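Local coordinates for protein transcriptional regulator, MarR/EmrR family (Clostridium acetobutylicum, PDB 3JW4) that probably binds DNA as a winged helix-turn-helix transcriptional regulator of the MarR family, at residues Y49-E52 and N53-S56; A108-V111 and E112-N116. All blocks are in the same frame, centred on the assembly; numbering follows the deposited sequence. Where two conformers were deposited one is given.

Interaction 1: residues Y49-E52 and N53-S56; sequences YIYE and NQES. With GOL (glycerol), chain E.
Tyr49 and Asn53 meet through their backbones where helix 41-53 gives way to the loop before helix 60-64. Asn53 N donates to Tyr49 O at 3.1 Å, the regular i to i+4 bond of an alpha helix, and also to Ile50 O, which it reaches from above the carbonyl plane. One residue on, the bond from Gln54 N to Ile50 O is weak, bent to 119° at the hydrogen. Residues 54-56 keep helical backbone angles, and Ser56 N turns back to Asn53 O.

The Asn53 amide completes the grip on the same carbonyl. Asn53 ND2 donates to Tyr49 O at 2.9 Å, tilted 20° from the carbonyl plane, and also sits over one face of the Tyr49 ring, 3.2 Å from Tyr49 CE1 and off-centre toward the rim. Tyr49 presents this face because its CG stands opposite the backbone N (chi1 -178°), laying the ring alongside Asn53. Water 2 donates to Asn53 OD1, while water 1 joins Glu52 O to Glu55 N. Gln54 ties the turn to its surroundings: its OE1 accepts from Val103 N of strand 100-103, and Gln54 NE2 donates to glycerol O3 at 3.2 Å. The same glycerol, probably from the crystallisation liquor, hydrogen-bonds Tyr51 OH through O2, 3.1 Å away.

Tyr49 O is thus gripped twice by Asn53, through N and through ND2; with OD1 taking a bond from water 2, the amide is held in rotation, and side-chain and water bonds supplement the backbone ones where these weaken.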
loop_
_atom_site.group_PDB
_atom_site.type_symbol
_atom_site.label_atom_id
_atom_site.label_comp_id
_atom_site.label_asym_id
_atom_site.label_seq_id
_atom_site.Cartn_x
_atom_site.Cartn_y
_atom_site.Cartn_z
ATOM N N TYR B 49 12.363 14.941 -1.405
ATOM C CA TYR B 49 11.982 15.768 -0.263
ATOM C C TYR B 49 13.191 16.614 0.143
ATOM O O TYR B 49 13.077 17.811 0.396
ATOM C CB TYR B 49 11.522 14.887 0.921
ATOM C CG TYR B 49 11.073 15.698 2.112
ATOM C CD1 TYR B 49 9.790 16.271 2.137
ATOM C CD2 TYR B 49 11.938 15.976 3.160
ATOM C CE1 TYR B 49 9.368 17.073 3.207
ATOM C CE2 TYR B 49 11.525 16.790 4.254
ATOM C CZ TYR B 49 10.239 17.324 4.261
ATOM O OH TYR B 49 9.808 18.100 5.307
ATOM N N ILE B 50 14.369 15.999 0.167
ATOM C CA ILE B 50 15.559 16.733 0.523
ATOM C C ILE B 50 15.816 17.839 -0.500
ATOM O O ILE B 50 16.009 18.981 -0.134
ATOM C CB ILE B 50 16.795 15.859 0.652
ATOM C CG1 ILE B 50 16.650 14.808 1.751
ATOM C CG2 ILE B 50 17.991 16.714 0.941
ATOM C CD1 ILE B 50 17.695 13.701 1.653
ATOM N N TYR B 51 15.785 17.507 -1.779
ATOM C CA TYR B 51 16.005 18.493 -2.823
ATOM C C TYR B 51 15.032 19.692 -2.695
ATOM O O TYR B 51 15.440 20.830 -2.788
ATOM C CB TYR B 51 15.845 17.853 -4.199
ATOM C CG TYR B 51 16.247 18.747 -5.358
ATOM C CD1 TYR B 51 17.527 19.225 -5.447
ATOM C CD2 TYR B 51 15.347 19.097 -6.359
ATOM C CE1 TYR B 51 17.925 20.027 -6.476
ATOM C CE2 TYR B 51 15.743 19.919 -7.423
ATOM C CZ TYR B 51 17.056 20.374 -7.461
ATOM O OH TYR B 51 17.556 21.189 -8.452
ATOM N N GLU B 52 13.761 19.409 -2.447
ATOM C CA GLU B 52 12.737 20.458 -2.356
ATOM C C GLU B 52 12.872 21.364 -1.131
ATOM O O GLU B 52 12.548 22.514 -1.213
ATOM C CB GLU B 52 11.347 19.831 -2.322
ATOM C CG GLU B 52 10.964 19.185 -3.607
ATOM C CD GLU B 52 9.935 19.969 -4.424
ATOM O OE1 GLU B 52 9.143 19.290 -5.128
ATOM O OE2 GLU B 52 9.921 21.236 -4.376
ATOM N N ASN B 53 13.366 20.840 -0.009
ATOM C CA ASN B 53 13.325 21.551 1.257
ATOM C C ASN B 53 14.676 21.898 1.836
ATOM O O ASN B 53 14.735 22.490 2.909
ATOM C CB ASN B 53 12.536 20.729 2.274
ATOM C CG ASN B 53 11.103 20.505 1.844
ATOM O OD1 ASN B 53 10.279 21.410 1.931
ATOM N ND2 ASN B 53 10.797 19.300 1.373
ATOM N N GLN B 54 15.762 21.564 1.138
ATOM C CA GLN B 54 17.108 21.731 1.689
ATOM C C GLN B 54 17.454 23.180 2.078
ATOM O O GLN B 54 18.236 23.398 3.006
ATOM C CB GLN B 54 18.192 21.163 0.746
ATOM C CG GLN B 54 18.294 21.818 -0.622
ATOM C CD GLN B 54 19.222 21.098 -1.601
ATOM O OE1 GLN B 54 19.653 19.996 -1.367
ATOM N NE2 GLN B 54 19.492 21.728 -2.731
ATOM N N GLU B 55 16.907 24.162 1.376
ATOM C CA GLU B 55 17.217 25.578 1.679
ATOM C C GLU B 55 16.530 26.067 2.956
ATOM O O GLU B 55 16.899 27.116 3.511
ATOM C CB GLU B 55 16.882 26.488 0.499
ATOM C CG GLU B 55 17.921 26.403 -0.606
ATOM C CD GLU B 55 17.690 27.396 -1.730
ATOM O OE1 GLU B 55 16.958 28.404 -1.540
ATOM O OE2 GLU B 55 18.250 27.160 -2.811
ATOM N N SER B 56 15.531 25.305 3.404
ATOM C CA SER B 56 14.873 25.481 4.708
ATOM C C SER B 56 15.667 24.920 5.886
ATOM O O SER B 56 15.407 25.284 7.059
ATOM C CB SER B 56 13.559 24.707 4.731
ATOM O OG SER B 56 12.605 25.394 3.976
HETATM C C1 GOL E . 23.003 20.658 -7.570
HETATM O O1 GOL E . 23.036 20.669 -8.987
HETATM C C2 GOL E . 21.699 21.270 -7.074
HETATM O O2 GOL E . 20.678 21.113 -8.058
HETATM C C3 GOL E . 21.297 20.625 -5.735
HETATM O O3 GOL E . 22.016 21.137 -4.627
HETATM O O HOH W 1 15.018 24.089 -0.589
HETATM O O HOH W 2 10.089 24.205 0.364
#

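Interaction 2: residues A108-V111 and E112-N116; sequences AALV and EEFNN
Helix 105-126, the long helix that follows the two-stranded wing of this MarR-type fold, carries Leu110 and Phe114 one turn apart on the side facing helix 41-53. The backbone beneath them is regular: Phe114 N donates to Leu110 O at 2.9 Å and Asn115 N to Val111 O at 2.8 Å, both almost straight at 176°. Glu112 N makes weak bonds to Ala108 O and Ala109 O, while Glu113 N donates to Ala109 O in the regular way.

Leu110 and Phe114 lie side by side and point the same way. Leu110 CD2 touches Phe114 CE2 at 3.8 Å, and Leu110 CG stands equally close to it; with CG opposite the backbone N (chi1 -173°), the leucine branch reaches the ring. At the ring's edge, near its plane, lies Val111 CA. Val111 CG1 in turn sits 3.7 Å from Asn115 ND2, again side by side.

Leu110, Val111 and Phe114 all rest on Ile47 of helix 41-53, and Leu39 adds to the cover of Leu110 and Phe114. Backbone bonds hold the turn, and the apolar side chains it carries form one hydrophobic face against helix 41-53, whereas Glu112 and Glu113 are exposed.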
loop_
_atom_site.group_PDB
_atom_site.type_symbol
_atom_site.label_atom_id
_atom_site.label_comp_id
_atom_site.label_asym_id
_atom_site.label_seq_id
_atom_site.Cartn_x
_atom_site.Cartn_y
_atom_site.Cartn_z
ATOM N N ALA B 108 20.834 15.508 -7.574
ATOM C CA ALA B 108 19.858 16.335 -8.310
ATOM C C ALA B 108 19.518 15.702 -9.675
ATOM O O ALA B 108 18.347 15.627 -10.046
ATOM C CB ALA B 108 20.352 17.824 -8.447
ATOM N N ALA B 109 20.521 15.216 -10.405
ATOM C CA ALA B 109 20.287 14.482 -11.664
ATOM C C ALA B 109 19.412 13.236 -11.425
ATOM O O ALA B 109 18.472 12.981 -12.178
ATOM C CB ALA B 109 21.636 14.093 -12.353
ATOM N N LEU B 110 19.675 12.499 -10.350
ATOM C CA LEU B 110 18.885 11.314 -9.998
ATOM C C LEU B 110 17.417 11.639 -9.606
ATOM O O LEU B 110 16.518 10.884 -9.956
ATOM C CB LEU B 110 19.556 10.575 -8.851
ATOM C CG LEU B 110 19.052 9.221 -8.358
ATOM C CD1 LEU B 110 19.584 8.138 -9.186
ATOM C CD2 LEU B 110 19.462 9.024 -6.888
ATOM N N VAL B 111 17.195 12.743 -8.881
ATOM C CA VAL B 111 15.852 13.198 -8.544
ATOM C C VAL B 111 15.035 13.328 -9.832
ATOM O O VAL B 111 13.898 12.915 -9.904
ATOM C CB VAL B 111 15.883 14.578 -7.842
ATOM C CG1 VAL B 111 14.553 15.328 -8.061
ATOM C CG2 VAL B 111 16.177 14.429 -6.347
ATOM N N GLU B 112 15.651 13.884 -10.865
ATOM C CA GLU B 112 14.943 14.136 -12.090
ATOM C C GLU B 112 14.556 12.831 -12.781
ATOM O O GLU B 112 13.433 12.709 -13.256
ATOM C CB GLU B 112 15.735 15.053 -13.033
ATOM C CG GLU B 112 14.835 15.624 -14.128
ATOM C CD GLU B 112 15.596 16.341 -15.218
ATOM O OE1 GLU B 112 16.733 16.848 -14.975
ATOM O OE2 GLU B 112 15.042 16.377 -16.336
ATOM N N GLU B 113 15.451 11.851 -12.815
ATOM C CA GLU B 113 15.106 10.558 -13.392
ATOM C C GLU B 113 13.991 9.875 -12.574
ATOM O O GLU B 113 13.081 9.372 -13.182
ATOM C CB GLU B 113 16.314 9.622 -13.559
ATOM C CG GLU B 113 17.405 10.120 -14.550
ATOM C CD GLU B 113 17.105 9.839 -16.041
ATOM O OE1 GLU B 113 15.984 9.375 -16.378
ATOM O OE2 GLU B 113 18.001 10.100 -16.888
ATOM N N PHE B 114 14.053 9.917 -11.229
ATOM C CA PHE B 114 12.961 9.447 -10.362
ATOM C C PHE B 114 11.653 10.109 -10.796
ATOM O O PHE B 114 10.711 9.438 -11.157
ATOM C CB PHE B 114 13.167 9.782 -8.862
ATOM C CG PHE B 114 13.889 8.721 -8.061
ATOM C CD1 PHE B 114 13.295 7.488 -7.798
ATOM C CD2 PHE B 114 15.157 8.989 -7.503
ATOM C CE1 PHE B 114 13.961 6.526 -7.035
ATOM C CE2 PHE B 114 15.844 8.025 -6.731
ATOM C CZ PHE B 114 15.248 6.786 -6.499
ATOM N N ASN B 115 11.629 11.437 -10.746
ATOM C CA ASN B 115 10.440 12.204 -11.089
ATOM C C ASN B 115 9.858 11.847 -12.444
ATOM O O ASN B 115 8.646 11.708 -12.560
ATOM C CB ASN B 115 10.699 13.710 -11.006
ATOM C CG ASN B 115 10.830 14.189 -9.569
ATOM O OD1 ASN B 115 10.705 13.396 -8.633
ATOM N ND2 ASN B 115 11.113 15.475 -9.389
ATOM N N ASN B 116 10.701 11.665 -13.454
ATOM C CA ASN B 116 10.175 11.285 -14.768
ATOM C C ASN B 116 9.471 9.926 -14.755
ATOM O O ASN B 116 8.456 9.764 -15.410
ATOM C CB ASN B 116 11.256 11.307 -15.837
ATOM C CG ASN B 116 11.857 12.690 -16.009
ATOM O OD1 ASN B 116 11.173 13.692 -15.834
ATOM N ND2 ASN B 116 13.143 12.749 -16.291
#

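From the N terminus, interaction 1 comes first, at the end of helix 41-53, and it is complete before interaction 2 begins within helix 105-126. The two are in series, neither nested nor crossed, and each is a local contact between residues three to five apart in the chain, closing no long loop. Between them run helices 60-64 and 74-83 and the antiparallel strands 87-90 and 100-103. The fold nevertheless brings them together: Tyr51 CE1 packs on Ala108 CB at 3.8 Å, and Tyr51 CB lies against Val111 CG2. A local turn in one helix thus meets a local turn in another, joining helix 41-53, the wing strand 100-103 and helix 105-126.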